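PDB 2BB3: cobalamin biosynthesis precorrin-6Y methylase (CbiE) from Archaeoglobus fulgidus, which probably transfers methyl groups from S-adenosylmethionine to a precorrin intermediate in the pathway that makes adenosylcobalamin. Local coordinates for residues 33-38 against 121-126; 53-58 against 206-211; 128-133 against 162-167. All blocks are in the same frame, centred on the assembly; numbering follows the deposited sequence. Where two conformers were deposited one is given.

Interaction 1: 33-38 against 121-126; sequences RGQTTE and PAISSV. With SAH (S-adenosyl-L-homocysteine), chain C.
A carboxamide laid against a methyl group, with no hydrogen bond passing between the segments, makes this contact: Q35 meets I123 through CG2, which sits 3.5 Å from both OE1 and NE2 of Q35. The glutamine chain runs roughly perpendicular to the isoleucine. With CG beside the backbone N (chi1 -77°) and the rest extended, the Q35 amide reaches across the I123 branch and rests against CG2. The amide oxygen has its partners within its own loop, accepting from the backbone N of T31 and of C32, which fixes it against I123. T31 also donates its hydroxyl to the carbonyl O of I123, tying the loop to the second segment. T37 OG1 stays 4.4 Å from P121 O and caps A40 N at the start of helix 38-46, while T37 of the second subunit packs on I123. Just beyond I123, S124 N-caps helix 125-133. S125 grips one carboxylate oxygen of SAH twice: its backbone N reaches SAH O at 3.0 Å on a nearly straight line (175°), and its OG donates to SAH O at 3.2 Å. This helix N-terminus, probably favourable for the carboxylate, belongs to the cofactor cleft of the two-domain tetrapyrrole methylase fold.

Interaction 2: 53-58 against 206-211; sequences SRRALE and SDYTII. With SAH (S-adenosyl-L-homocysteine), chain C.
R55 and Y208 meet where the arginine chain and the phenol run antiparallel alongside each other, with R55 CD 3.3 Å from Y208 OH. The guanidinium plane is tilted 59° from the ring, and R55 CZ is 5.3 Å from the ring centroid of Y208, so any cation-pi attraction is weak at most. Further in, Y208 keeps company with the purine of SAH: SAH C8 lies in plane at the ring edge, and Y208 CD2 is 3.8 Å from SAH N7. CG beside the backbone N (chi1 -60°) sends the phenol out toward R55 while CB stays against the purine. Without the phenol, as with an alanine here, R55 CD would probably lose its partner and SAH C8 the ring beside it. An ST turn helps set Y208, S206 OG accepting from Y208 N at 3.1 Å; N186 bonds to the same hydroxyl and to the backbone of Y208. T209 O lies within hydrogen-bonding range of SAH O2' at 3.1 Å. S53 N-caps helix 54-59, which follows strand 49-52 of the parallel sheet, and M189 also touches R55. The 206-211 segment runs into strand 209-213, flanked by strands 162-167 and 180-185 of the mixed sheet.

Interaction 3: 128-133 against 162-167; sequences VALARL and HLLILA. With SAH (S-adenosyl-L-homocysteine), chain C.
L130 and L164 are the residues of helix and strand whose CA atoms come nearest, 8.7 Å apart. Residues 128-133 are the last turn and a half of helix 125-133, held by backbone bonds from R132 N to V128 O and from L133 N to A129 O, whereas 162-167 is extended throughout. No hydrogen bond joins the two segments, so aliphatic side chains do the work.

L164 carries the contact on the strand side. Its CG stands opposite the backbone N (chi1 -154°), which lifts both methyls toward the helix. CD2 of L164 meets CD1 of L130 at 3.4 Å, tighter than usual for two carbons, and L130 itself has chi1 -107° and chi2 18°, away from staggered values; together these suggest strain there, or imperfect placement of that side chain. The other methyl, CD1 of L164, faces CD1 of L133 more loosely at 4.3 Å. One strand leucine is thus met by two helix leucines roughly a turn apart, with A129 directed toward the strand nearby.

Further along the strand the apolar packing gives way to the cofactor pocket. L166 rests its CB 3.7 Å from SAH O2', and A167 O lies 2.7 Å from SAH O2' and 3.1 Å from SAH O3', within hydrogen-bonding range of both ribose hydroxyls.

L164 also packs on I210 and F212 of strand 209-213, and V126, earlier on the same helix, touches L164 and L166. R132 makes a salt bridge to E192, and A131 packs on I119 of the second subunit. Strand 162-167 lies between parallel strand 140-144 and antiparallel strand 209-213, with helix 125-133 packed on one side of the sheet and L163 meeting helix 157-160.

Overall arrangement
The three contacts lie around one SAH, their centres 13 to 16 Å apart, and each has residues touching it. Interactions 1 and 3 share helix 125-133: its N-terminal end belongs to the first, its later turns to the third. Interactions 2 and 3 share the mixed sheet, where T209 O and A167 N, and I211 N and I165 O, are probably hydrogen-bonded across neighbouring strands. Along the chain, interactions 1 and 2 alternate their segments, and interaction 3 opens after interaction 1 has closed, before 206-211 completes interaction 2. Here SAH touches the start of helix 125-133, which follows strand 116-120 of the parallel sheet, and strand ends of the mixed sheet, consistent with an interdomain cleft.

Interaction 1: 33-38 against 121-126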
loop_
_atom_site.group_PDB
_atom_site.type_symbol
_atom_site.label_atom_id
_atom_site.label_comp_id
_atom_site.label_asym_id
_atom_site.label_seq_id
_atom_site.Cartn_x
_atom_site.Cartn_y
_atom_site.Cartn_z
ATOM N N ARG A 33 -4.303 11.422 -9.943
ATOM C CA ARG A 33 -4.181 11.264 -11.381
ATOM C C ARG A 33 -2.761 10.806 -11.697
ATOM O O ARG A 33 -1.801 11.282 -11.089
ATOM C CB ARG A 33 -4.478 12.593 -12.087
ATOM C CG ARG A 33 -5.942 13.041 -11.996
ATOM C CD ARG A 33 -6.852 12.103 -12.785
ATOM N NE ARG A 33 -8.186 11.984 -12.192
ATOM C CZ ARG A 33 -9.254 12.692 -12.554
ATOM N NH1 ARG A 33 -9.172 13.594 -13.526
ATOM N NH2 ARG A 33 -10.413 12.495 -11.938
ATOM N N GLY A 34 -2.635 9.869 -12.635
ATOM C CA GLY A 34 -1.324 9.369 -13.012
ATOM C C GLY A 34 -0.720 8.389 -12.019
ATOM O O GLY A 34 0.496 8.393 -11.778
ATOM N N GLN A 35 -1.571 7.554 -11.426
ATOM C CA GLN A 35 -1.105 6.560 -10.469
ATOM C C GLN A 35 -1.480 5.166 -10.907
ATOM O O GLN A 35 -1.287 4.205 -10.174
ATOM C CB GLN A 35 -1.646 6.841 -9.077
ATOM C CG GLN A 35 -0.918 7.978 -8.393
ATOM C CD GLN A 35 -1.248 8.082 -6.930
ATOM O OE1 GLN A 35 -2.387 7.860 -6.531
ATOM N NE2 GLN A 35 -0.260 8.437 -6.119
ATOM N N THR A 36 -2.000 5.067 -12.125
ATOM C CA THR A 36 -2.368 3.788 -12.709
ATOM C C THR A 36 -1.087 3.117 -13.211
ATOM O O THR A 36 -0.149 3.807 -13.629
ATOM C CB THR A 36 -3.343 3.995 -13.874
ATOM O OG1 THR A 36 -3.431 2.797 -14.654
ATOM C CG2 THR A 36 -2.894 5.164 -14.746
ATOM N N THR A 37 -1.042 1.784 -13.165
ATOM C CA THR A 37 0.145 1.047 -13.600
ATOM C C THR A 37 0.002 0.471 -15.005
ATOM O O THR A 37 -1.108 0.179 -15.458
ATOM C CB THR A 37 0.486 -0.113 -12.629
ATOM O OG1 THR A 37 -0.575 -1.078 -12.630
ATOM C CG2 THR A 37 0.679 0.422 -11.217
ATOM N N GLU A 38 1.136 0.315 -15.686
ATOM C CA GLU A 38 1.160 -0.210 -17.048
ATOM C C GLU A 38 0.377 -1.512 -17.161
ATOM O O GLU A 38 -0.256 -1.775 -18.180
ATOM C CB GLU A 38 2.602 -0.449 -17.514
ATOM C CG GLU A 38 3.594 0.639 -17.104
ATOM C CD GLU A 38 4.963 0.490 -17.763
ATOM O OE1 GLU A 38 5.387 -0.666 -18.017
ATOM O OE2 GLU A 38 5.621 1.528 -18.012
ATOM N N PRO A 121 -3.009 -4.484 -7.900
ATOM C CA PRO A 121 -2.797 -3.399 -6.925
ATOM C C PRO A 121 -2.685 -2.011 -7.531
ATOM O O PRO A 121 -2.298 -1.858 -8.673
ATOM C CB PRO A 121 -1.472 -3.762 -6.262
ATOM C CG PRO A 121 -1.274 -5.221 -6.574
ATOM C CD PRO A 121 -1.831 -5.369 -7.952
ATOM N N ALA A 122 -3.015 -0.991 -6.747
ATOM C CA ALA A 122 -2.868 0.393 -7.187
ATOM C C ALA A 122 -2.515 1.192 -5.928
ATOM O O ALA A 122 -2.485 0.632 -4.843
ATOM C CB ALA A 122 -4.168 0.901 -7.810
ATOM N N ILE A 123 -2.273 2.488 -6.060
ATOM C CA ILE A 123 -1.933 3.304 -4.906
ATOM C C ILE A 123 -3.163 3.728 -4.104
ATOM O O ILE A 123 -4.112 4.294 -4.641
ATOM C CB ILE A 123 -1.076 4.500 -5.371
ATOM C CG1 ILE A 123 0.326 3.936 -5.707
ATOM C CG2 ILE A 123 -1.006 5.597 -4.297
ATOM C CD1 ILE A 123 1.089 4.754 -6.634
ATOM N N SER A 124 -3.147 3.413 -2.812
ATOM C CA SER A 124 -4.277 3.702 -1.940
ATOM C C SER A 124 -4.189 5.031 -1.223
ATOM O O SER A 124 -3.123 5.637 -1.142
ATOM C CB SER A 124 -4.440 2.590 -0.896
ATOM O OG SER A 124 -3.343 2.568 -0.013
ATOM N N SER A 125 -5.323 5.471 -0.688
ATOM C CA SER A 125 -5.367 6.731 0.032
ATOM C C SER A 125 -4.508 6.536 1.276
ATOM O O SER A 125 -3.965 7.497 1.843
ATOM C CB SER A 125 -6.812 7.091 0.402
ATOM O OG SER A 125 -7.435 6.059 1.144
ATOM N N VAL A 126 -4.392 5.285 1.700
ATOM C CA VAL A 126 -3.566 4.963 2.844
ATOM C C VAL A 126 -2.117 5.312 2.524
ATOM O O VAL A 126 -1.434 5.943 3.328
ATOM C CB VAL A 126 -3.681 3.464 3.235
ATOM C CG1 VAL A 126 -2.459 3.057 4.120
ATOM C CG2 VAL A 126 -4.986 3.241 4.007
HETATM N N SAH C . -9.764 1.267 -2.011
HETATM C CA SAH C . -9.570 2.559 -1.487
HETATM C CB SAH C . -10.390 2.781 -0.217
HETATM C CG SAH C . -11.905 2.637 -0.163
HETATM S SD SAH C . -12.713 2.579 1.414
HETATM C C SAH C . -8.107 2.776 -1.343
HETATM O O SAH C . -7.887 3.900 -1.124
HETATM O OXT SAH C . -7.315 1.877 -1.412
HETATM C "C5'" SAH C . -13.069 4.302 1.231
HETATM C "C4'" SAH C . -12.379 5.207 2.235
HETATM O "O4'" SAH C . -11.077 5.508 1.917
HETATM C "C3'" SAH C . -13.069 6.494 2.569
HETATM O "O3'" SAH C . -14.089 6.371 3.467
HETATM C "C2'" SAH C . -11.924 7.277 3.102
HETATM O "O2'" SAH C . -11.757 7.107 4.442
HETATM C "C1'" SAH C . -10.737 6.728 2.397
HETATM N N9 SAH C . -10.393 7.546 1.258
HETATM C C8 SAH C . -10.551 7.202 0.017
HETATM N N7 SAH C . -10.106 8.103 -0.786
HETATM C C5 SAH C . -9.644 9.054 -0.070
HETATM C C6 SAH C . -9.057 10.229 -0.405
HETATM N N6 SAH C . -8.880 10.615 -1.616
HETATM N N1 SAH C . -8.655 11.021 0.568
HETATM C C2 SAH C . -8.836 10.669 1.844
HETATM N N3 SAH C . -9.399 9.521 2.141
HETATM C C4 SAH C . -9.812 8.722 1.211
#

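Interaction 2: 53-58 against 206-211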
loop_
_atom_site.group_PDB
_atom_site.type_symbol
_atom_site.label_atom_id
_atom_site.label_comp_id
_atom_site.label_asym_id
_atom_site.label_seq_id
_atom_site.Cartn_x
_atom_site.Cartn_y
_atom_site.Cartn_z
ATOM N N SER A 53 -17.427 2.080 -9.731
ATOM C CA SER A 53 -18.149 3.265 -9.272
ATOM C C SER A 53 -17.718 4.418 -10.162
ATOM O O SER A 53 -16.678 4.338 -10.828
ATOM C CB SER A 53 -17.735 3.610 -7.851
ATOM O OG SER A 53 -16.445 4.200 -7.877
ATOM N N ARG A 54 -18.491 5.502 -10.235
ATOM C CA ARG A 54 -18.060 6.585 -11.126
ATOM C C ARG A 54 -16.677 7.113 -10.749
ATOM O O ARG A 54 -15.849 7.319 -11.640
ATOM C CB ARG A 54 -19.072 7.748 -11.191
ATOM C CG ARG A 54 -18.922 8.603 -12.484
ATOM C CD ARG A 54 -19.870 9.818 -12.576
ATOM N NE ARG A 54 -20.260 10.112 -13.963
ATOM C CZ ARG A 54 -19.479 10.683 -14.882
ATOM N NH1 ARG A 54 -18.239 11.050 -14.587
ATOM N NH2 ARG A 54 -19.937 10.865 -16.114
ATOM N N ARG A 55 -16.396 7.324 -9.460
ATOM C CA ARG A 55 -15.054 7.795 -9.117
ATOM C C ARG A 55 -13.967 6.863 -9.640
ATOM O O ARG A 55 -12.984 7.315 -10.225
ATOM C CB ARG A 55 -14.899 7.932 -7.600
ATOM C CG ARG A 55 -15.327 9.281 -7.029
ATOM C CD ARG A 55 -14.886 9.430 -5.562
ATOM N NE ARG A 55 -13.442 9.254 -5.400
ATOM C CZ ARG A 55 -12.523 10.070 -5.912
ATOM N NH1 ARG A 55 -12.883 11.134 -6.624
ATOM N NH2 ARG A 55 -11.234 9.822 -5.715
ATOM N N ALA A 56 -14.144 5.563 -9.426
ATOM C CA ALA A 56 -13.146 4.611 -9.888
ATOM C C ALA A 56 -12.999 4.689 -11.413
ATOM O O ALA A 56 -11.886 4.664 -11.922
ATOM C CB ALA A 56 -13.509 3.187 -9.450
ATOM N N LEU A 57 -14.114 4.792 -12.135
ATOM C CA LEU A 57 -14.049 4.888 -13.592
ATOM C C LEU A 57 -13.428 6.202 -14.036
ATOM O O LEU A 57 -12.599 6.228 -14.946
ATOM C CB LEU A 57 -15.447 4.730 -14.205
ATOM C CG LEU A 57 -16.096 3.392 -13.856
ATOM C CD1 LEU A 57 -17.522 3.320 -14.412
ATOM C CD2 LEU A 57 -15.234 2.255 -14.404
ATOM N N GLU A 58 -13.833 7.288 -13.390
ATOM C CA GLU A 58 -13.294 8.598 -13.720
ATOM C C GLU A 58 -11.774 8.569 -13.550
ATOM O O GLU A 58 -11.025 8.826 -14.497
ATOM C CB GLU A 58 -13.925 9.682 -12.827
ATOM C CG GLU A 58 -15.375 10.036 -13.202
ATOM C CD GLU A 58 -16.040 11.064 -12.273
ATOM O OE1 GLU A 58 -17.000 11.744 -12.720
ATOM O OE2 GLU A 58 -15.626 11.186 -11.096
ATOM N N SER A 206 -15.926 15.499 5.634
ATOM C CA SER A 206 -15.775 14.809 4.359
ATOM C C SER A 206 -15.885 13.297 4.488
ATOM O O SER A 206 -15.437 12.711 5.486
ATOM C CB SER A 206 -14.423 15.137 3.744
ATOM O OG SER A 206 -14.270 14.453 2.521
ATOM N N ASP A 207 -16.482 12.657 3.488
ATOM C CA ASP A 207 -16.584 11.202 3.513
ATOM C C ASP A 207 -15.278 10.540 3.077
ATOM O O ASP A 207 -15.148 9.322 3.121
ATOM C CB ASP A 207 -17.736 10.723 2.642
ATOM C CG ASP A 207 -19.083 10.989 3.287
ATOM O OD1 ASP A 207 -19.151 10.935 4.544
ATOM O OD2 ASP A 207 -20.059 11.246 2.548
ATOM N N TYR A 208 -14.320 11.356 2.654
ATOM C CA TYR A 208 -13.008 10.852 2.266
ATOM C C TYR A 208 -12.034 11.379 3.306
ATOM O O TYR A 208 -11.239 12.283 3.030
ATOM C CB TYR A 208 -12.627 11.360 0.877
ATOM C CG TYR A 208 -13.616 10.915 -0.165
ATOM C CD1 TYR A 208 -14.623 11.773 -0.607
ATOM C CD2 TYR A 208 -13.611 9.601 -0.637
ATOM C CE1 TYR A 208 -15.613 11.329 -1.483
ATOM C CE2 TYR A 208 -14.600 9.144 -1.514
ATOM C CZ TYR A 208 -15.594 10.013 -1.924
ATOM O OH TYR A 208 -16.605 9.571 -2.737
ATOM N N THR A 209 -12.113 10.814 4.505
ATOM C CA THR A 209 -11.268 11.264 5.606
ATOM C C THR A 209 -10.401 10.179 6.205
ATOM O O THR A 209 -10.890 9.126 6.621
ATOM C CB THR A 209 -12.138 11.855 6.752
ATOM O OG1 THR A 209 -12.910 12.945 6.234
ATOM C CG2 THR A 209 -11.270 12.383 7.879
ATOM N N ILE A 210 -9.100 10.412 6.239
ATOM C CA ILE A 210 -8.253 9.430 6.876
ATOM C C ILE A 210 -7.912 10.074 8.200
ATOM O O ILE A 210 -7.575 11.255 8.250
ATOM C CB ILE A 210 -7.023 9.069 6.015
ATOM C CG1 ILE A 210 -7.469 8.118 4.883
ATOM C CG2 ILE A 210 -5.965 8.382 6.883
ATOM C CD1 ILE A 210 -6.393 7.761 3.902
ATOM N N ILE A 211 -8.066 9.312 9.280
ATOM C CA ILE A 211 -7.821 9.837 10.628
ATOM C C ILE A 211 -6.555 9.237 11.214
ATOM O O ILE A 211 -6.523 8.054 11.486
ATOM C CB ILE A 211 -8.997 9.488 11.565
ATOM C CG1 ILE A 211 -10.286 10.153 11.062
ATOM C CG2 ILE A 211 -8.665 9.902 12.999
ATOM C CD1 ILE A 211 -11.527 9.878 11.958
HETATM N N SAH C . -9.764 1.267 -2.011
HETATM C CA SAH C . -9.570 2.559 -1.487
HETATM C CB SAH C . -10.390 2.781 -0.217
HETATM C CG SAH C . -11.905 2.637 -0.163
HETATM S SD SAH C . -12.713 2.579 1.414
HETATM C C SAH C . -8.107 2.776 -1.343
HETATM O O SAH C . -7.887 3.900 -1.124
HETATM O OXT SAH C . -7.315 1.877 -1.412
HETATM C "C5'" SAH C . -13.069 4.302 1.231
HETATM C "C4'" SAH C . -12.379 5.207 2.235
HETATM O "O4'" SAH C . -11.077 5.508 1.917
HETATM C "C3'" SAH C . -13.069 6.494 2.569
HETATM O "O3'" SAH C . -14.089 6.371 3.467
HETATM C "C2'" SAH C . -11.924 7.277 3.102
HETATM O "O2'" SAH C . -11.757 7.107 4.442
HETATM C "C1'" SAH C . -10.737 6.728 2.397
HETATM N N9 SAH C . -10.393 7.546 1.258
HETATM C C8 SAH C . -10.551 7.202 0.017
HETATM N N7 SAH C . -10.106 8.103 -0.786
HETATM C C5 SAH C . -9.644 9.054 -0.070
HETATM C C6 SAH C . -9.057 10.229 -0.405
HETATM N N6 SAH C . -8.880 10.615 -1.616
HETATM N N1 SAH C . -8.655 11.021 0.568
HETATM C C2 SAH C . -8.836 10.669 1.844
HETATM N N3 SAH C . -9.399 9.521 2.141
HETATM C C4 SAH C . -9.812 8.722 1.211
#

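Interaction 3: 128-133 against 162-167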
loop_
_atom_site.group_PDB
_atom_site.type_symbol
_atom_site.label_atom_id
_atom_site.label_comp_id
_atom_site.label_asym_id
_atom_site.label_seq_id
_atom_site.Cartn_x
_atom_site.Cartn_y
_atom_site.Cartn_z
ATOM N N VAL A 128 -1.017 7.418 0.211
ATOM C CA VAL A 128 -0.866 8.856 0.025
ATOM C C VAL A 128 -0.773 9.548 1.391
ATOM O O VAL A 128 0.075 10.418 1.574
ATOM C CB VAL A 128 -2.035 9.419 -0.826
ATOM C CG1 VAL A 128 -2.003 10.930 -0.861
ATOM C CG2 VAL A 128 -1.935 8.864 -2.248
ATOM N N ALA A 129 -1.611 9.138 2.349
ATOM C CA ALA A 129 -1.585 9.736 3.695
ATOM C C ALA A 129 -0.246 9.466 4.402
ATOM O O ALA A 129 0.356 10.359 5.001
ATOM C CB ALA A 129 -2.759 9.188 4.561
ATOM N N LEU A 130 0.215 8.223 4.319
ATOM C CA LEU A 130 1.476 7.834 4.938
ATOM C C LEU A 130 2.606 8.646 4.342
ATOM O O LEU A 130 3.552 9.017 5.036
ATOM C CB LEU A 130 1.727 6.342 4.727
ATOM C CG LEU A 130 1.565 5.397 5.925
ATOM C CD1 LEU A 130 0.750 6.020 7.054
ATOM C CD2 LEU A 130 0.964 4.106 5.441
ATOM N N ALA A 131 2.515 8.928 3.049
ATOM C CA ALA A 131 3.549 9.722 2.403
ATOM C C ALA A 131 3.516 11.167 2.881
ATOM O O ALA A 131 4.559 11.791 3.007
ATOM C CB ALA A 131 3.406 9.659 0.896
ATOM N N ARG A 132 2.326 11.698 3.150
ATOM C CA ARG A 132 2.223 13.080 3.646
ATOM C C ARG A 132 2.797 13.199 5.055
ATOM O O ARG A 132 3.437 14.184 5.383
ATOM C CB ARG A 132 0.758 13.543 3.720
ATOM C CG ARG A 132 0.047 13.652 2.397
ATOM C CD ARG A 132 0.603 14.770 1.527
ATOM N NE ARG A 132 -0.351 15.070 0.473
ATOM C CZ ARG A 132 -0.365 14.495 -0.722
ATOM N NH1 ARG A 132 0.553 13.580 -1.021
ATOM N NH2 ARG A 132 -1.325 14.808 -1.598
ATOM N N LEU A 133 2.547 12.177 5.869
ATOM C CA LEU A 133 2.966 12.128 7.270
ATOM C C LEU A 133 4.385 11.642 7.505
ATOM O O LEU A 133 4.911 11.804 8.603
ATOM C CB LEU A 133 2.041 11.195 8.062
ATOM C CG LEU A 133 0.548 11.511 8.161
ATOM C CD1 LEU A 133 -0.188 10.286 8.628
ATOM C CD2 LEU A 133 0.347 12.664 9.138
ATOM N N HIS A 162 0.197 3.267 15.736
ATOM C CA HIS A 162 -0.579 4.468 15.501
ATOM C C HIS A 162 -1.771 3.871 14.762
ATOM O O HIS A 162 -1.685 2.763 14.244
ATOM C CB HIS A 162 0.096 5.414 14.496
ATOM C CG HIS A 162 1.482 5.819 14.864
ATOM N ND1 HIS A 162 1.794 6.398 16.069
ATOM C CD2 HIS A 162 2.631 5.818 14.135
ATOM C CE1 HIS A 162 3.070 6.747 16.074
ATOM N NE2 HIS A 162 3.593 6.405 14.907
ATOM N N LEU A 163 -2.871 4.595 14.702
ATOM C CA LEU A 163 -4.012 4.117 13.948
ATOM C C LEU A 163 -4.161 5.000 12.717
ATOM O O LEU A 163 -3.950 6.209 12.774
ATOM C CB LEU A 163 -5.301 4.186 14.774
ATOM C CG LEU A 163 -5.440 3.207 15.944
ATOM C CD1 LEU A 163 -6.849 3.331 16.527
ATOM C CD2 LEU A 163 -5.191 1.773 15.473
ATOM N N LEU A 164 -4.493 4.370 11.598
ATOM C CA LEU A 164 -4.750 5.085 10.359
ATOM C C LEU A 164 -6.163 4.578 10.052
ATOM O O LEU A 164 -6.350 3.451 9.596
ATOM C CB LEU A 164 -3.754 4.680 9.267
ATOM C CG LEU A 164 -3.524 5.770 8.210
ATOM C CD1 LEU A 164 -2.923 7.004 8.874
ATOM C CD2 LEU A 164 -2.604 5.273 7.111
ATOM N N ILE A 165 -7.160 5.410 10.329
ATOM C CA ILE A 165 -8.550 5.023 10.143
ATOM C C ILE A 165 -9.152 5.546 8.849
ATOM O O ILE A 165 -9.094 6.732 8.575
ATOM C CB ILE A 165 -9.413 5.555 11.320
ATOM C CG1 ILE A 165 -8.813 5.107 12.653
ATOM C CG2 ILE A 165 -10.851 5.067 11.189
ATOM C CD1 ILE A 165 -9.348 5.905 13.860
ATOM N N LEU A 166 -9.712 4.657 8.045
ATOM C CA LEU A 166 -10.368 5.101 6.825
ATOM C C LEU A 166 -11.776 5.447 7.282
ATOM O O LEU A 166 -12.564 4.557 7.601
ATOM C CB LEU A 166 -10.382 3.995 5.767
ATOM C CG LEU A 166 -8.996 3.492 5.338
ATOM C CD1 LEU A 166 -9.044 3.023 3.920
ATOM C CD2 LEU A 166 -7.982 4.595 5.437
ATOM N N ALA A 167 -12.093 6.737 7.338
ATOM C CA ALA A 167 -13.403 7.133 7.812
ATOM C C ALA A 167 -14.212 7.950 6.825
ATOM O O ALA A 167 -13.720 8.394 5.791
ATOM C CB ALA A 167 -13.248 7.926 9.121
HETATM N N SAH C . -9.764 1.267 -2.011
HETATM C CA SAH C . -9.570 2.559 -1.487
HETATM C CB SAH C . -10.390 2.781 -0.217
HETATM C CG SAH C . -11.905 2.637 -0.163
HETATM S SD SAH C . -12.713 2.579 1.414
HETATM C C SAH C . -8.107 2.776 -1.343
HETATM O O SAH C . -7.887 3.900 -1.124
HETATM O OXT SAH C . -7.315 1.877 -1.412
HETATM C "C5'" SAH C . -13.069 4.302 1.231
HETATM C "C4'" SAH C . -12.379 5.207 2.235
HETATM O "O4'" SAH C . -11.077 5.508 1.917
HETATM C "C3'" SAH C . -13.069 6.494 2.569
HETATM O "O3'" SAH C . -14.089 6.371 3.467
HETATM C "C2'" SAH C . -11.924 7.277 3.102
HETATM O "O2'" SAH C . -11.757 7.107 4.442
HETATM C "C1'" SAH C . -10.737 6.728 2.397
HETATM N N9 SAH C . -10.393 7.546 1.258
HETATM C C8 SAH C . -10.551 7.202 0.017
HETATM N N7 SAH C . -10.106 8.103 -0.786
HETATM C C5 SAH C . -9.644 9.054 -0.070
HETATM C C6 SAH C . -9.057 10.229 -0.405
HETATM N N6 SAH C . -8.880 10.615 -1.616
HETATM N N1 SAH C . -8.655 11.021 0.568
HETATM C C2 SAH C . -8.836 10.669 1.844
HETATM N N3 SAH C . -9.399 9.521 2.141
HETATM C C4 SAH C . -9.812 8.722 1.211
#